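Local coordinates for EAL/GGDEF domain protein (Methylococcus capsulatus, PDB 3ICL) that is of unestablished function but carries a GGDEF domain, an alpha/beta fold related to that of the nucleotide cyclases, at residues P30-F35 with I84-A89. The protein carries 1 engineered substitution. Numbering follows the deposited sequence.
Sequences PVVLLF and ILLNGA
Leu86 lies across Val32 on one face of the sheet. Its CB sits 3.4 Å from Val32 O and 4.0 Å from Val32 CB. CG stays close to the same carbonyl oxygen. CD1 touches two side chains of the facing strand, 3.9 Å from both Val32 CB and Leu34 CD1. With CG anti to the carbonyl carbon and beside the backbone N (chi1 -58°), the branch stays close to Val32 O and CD1 reaches both side chains. Leu34 also meets Ile84, CB to CB. The two strands are antiparallel and joined by backbone hydrogen bonds. Leu34 and Ile84 form a hydrogen-bonded pair, with Ile84 N 2.7 Å from Leu34 O. Leu86 N gives a similar bond to Val32 O, but the return bond from Val32 N to Leu86 O is weak. Leu86 O also accepts from Gly88 N, around the inverse gamma turn centred on Asn87. Strands 32-38 and 81-86 are neighbours in the central five-stranded sheet of the GGDEF domain. Its other face here holds Leu33 and Leu85, both packed on Phe13 of helix 10-23. Val31 CG1, anti to its own N (chi1 167°), reaches Leu85 CD1 at 3.6 Å. Past the turn, the chain swings back to Pro30. Ala89 N gives a hydrogen bond to Pro30 O at 2.8 Å. Ala89 CB then presses on Val32 CG2, at 3.5 Å.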
loop_
_atom_site.group_PDB
_atom_site.type_symbol
_atom_site.label_atom_id
_atom_site.label_comp_id
_atom_site.label_asym_id
_atom_site.label_seq_id
_atom_site.Cartn_x
_atom_site.Cartn_y
_atom_site.Cartn_z
ATOM N N PRO A 30 11.278 9.617 9.410
ATOM C CA PRO A 30 11.065 9.958 8.008
ATOM C C PRO A 30 9.698 9.600 7.456
ATOM O O PRO A 30 8.916 8.877 8.071
ATOM C CB PRO A 30 12.161 9.169 7.310
ATOM C CG PRO A 30 12.100 7.876 8.061
ATOM C CD PRO A 30 12.029 8.350 9.518
ATOM N N VAL A 31 9.420 10.130 6.276
ATOM C CA VAL A 31 8.184 9.824 5.593
ATOM C C VAL A 31 8.526 8.562 4.825
ATOM O O VAL A 31 9.615 8.453 4.252
ATOM C CB VAL A 31 7.792 10.926 4.588
ATOM C CG1 VAL A 31 6.680 10.431 3.688
ATOM C CG2 VAL A 31 7.361 12.171 5.330
ATOM N N VAL A 32 7.621 7.596 4.842
ATOM C CA VAL A 32 7.842 6.359 4.116
ATOM C C VAL A 32 6.603 6.066 3.291
ATOM O O VAL A 32 5.474 6.234 3.758
ATOM C CB VAL A 32 8.119 5.175 5.057
ATOM C CG1 VAL A 32 8.317 3.898 4.237
ATOM C CG2 VAL A 32 9.352 5.464 5.898
ATOM N N LEU A 33 6.828 5.630 2.060
ATOM C CA LEU A 33 5.744 5.328 1.144
ATOM C C LEU A 33 5.764 3.855 0.761
ATOM O O LEU A 33 6.802 3.317 0.369
ATOM C CB LEU A 33 5.905 6.184 -0.109
ATOM C CG LEU A 33 4.683 6.700 -0.860
ATOM C CD1 LEU A 33 3.765 7.486 0.072
ATOM C CD2 LEU A 33 5.178 7.587 -1.988
ATOM N N LEU A 34 4.620 3.198 0.908
ATOM C CA LEU A 34 4.488 1.800 0.524
ATOM C C LEU A 34 3.530 1.783 -0.658
ATOM O O LEU A 34 2.518 2.479 -0.651
ATOM C CB LEU A 34 3.917 0.954 1.673
ATOM C CG LEU A 34 4.898 0.395 2.716
ATOM C CD1 LEU A 34 5.726 1.513 3.315
ATOM C CD2 LEU A 34 4.124 -0.343 3.795
ATOM N N PHE A 35 3.868 1.011 -1.683
ATOM C CA PHE A 35 3.032 0.892 -2.870
ATOM C C PHE A 35 2.671 -0.589 -2.908
ATOM O O PHE A 35 3.522 -1.435 -3.170
ATOM C CB PHE A 35 3.827 1.292 -4.121
ATOM C CG PHE A 35 3.022 2.053 -5.146
ATOM C CD1 PHE A 35 1.861 1.509 -5.694
ATOM C CD2 PHE A 35 3.447 3.306 -5.589
ATOM C CE1 PHE A 35 1.134 2.200 -6.672
ATOM C CE2 PHE A 35 2.727 4.008 -6.569
ATOM C CZ PHE A 35 1.571 3.454 -7.110
ATOM N N ILE A 84 0.375 3.787 0.270
ATOM C CA ILE A 84 0.327 3.912 1.714
ATOM C C ILE A 84 1.364 4.902 2.233
ATOM O O ILE A 84 2.564 4.725 2.040
ATOM C CB ILE A 84 0.554 2.519 2.334
ATOM C CG1 ILE A 84 -0.568 1.591 1.861
ATOM C CG2 ILE A 84 0.640 2.610 3.848
ATOM C CD1 ILE A 84 -0.198 0.123 1.842
ATOM N N LEU A 85 0.886 5.946 2.894
ATOM C CA LEU A 85 1.755 6.971 3.452
ATOM C C LEU A 85 1.958 6.782 4.947
ATOM O O LEU A 85 0.996 6.777 5.713
ATOM C CB LEU A 85 1.156 8.360 3.198
ATOM C CG LEU A 85 1.657 9.541 4.037
ATOM C CD1 LEU A 85 3.165 9.725 3.882
ATOM C CD2 LEU A 85 0.914 10.801 3.599
ATOM N N LEU A 86 3.212 6.608 5.353
ATOM C CA LEU A 86 3.537 6.473 6.765
ATOM C C LEU A 86 4.003 7.865 7.188
ATOM O O LEU A 86 5.102 8.304 6.855
ATOM C CB LEU A 86 4.635 5.425 6.972
ATOM C CG LEU A 86 4.287 4.028 6.443
ATOM C CD1 LEU A 86 5.361 3.055 6.876
ATOM C CD2 LEU A 86 2.926 3.571 6.966
ATOM N N ASN A 87 3.134 8.553 7.915
ATOM C CA ASN A 87 3.371 9.924 8.359
ATOM C C ASN A 87 4.321 9.997 9.554
ATOM O O ASN A 87 3.901 10.293 10.674
ATOM C CB ASN A 87 2.009 10.545 8.691
ATOM C CG ASN A 87 2.077 12.039 8.903
ATOM O OD1 ASN A 87 3.019 12.701 8.469
ATOM N ND2 ASN A 87 1.058 12.583 9.558
ATOM N N GLY A 88 5.604 9.748 9.296
ATOM C CA GLY A 88 6.598 9.736 10.355
ATOM C C GLY A 88 6.688 8.285 10.787
ATOM O O GLY A 88 5.893 7.825 11.603
ATOM N N ALA A 89 7.660 7.561 10.239
ATOM C CA ALA A 89 7.807 6.134 10.511
ATOM C C ALA A 89 8.774 5.721 11.613
ATOM O O ALA A 89 9.329 4.624 11.569
ATOM C CB ALA A 89 8.177 5.415 9.218
#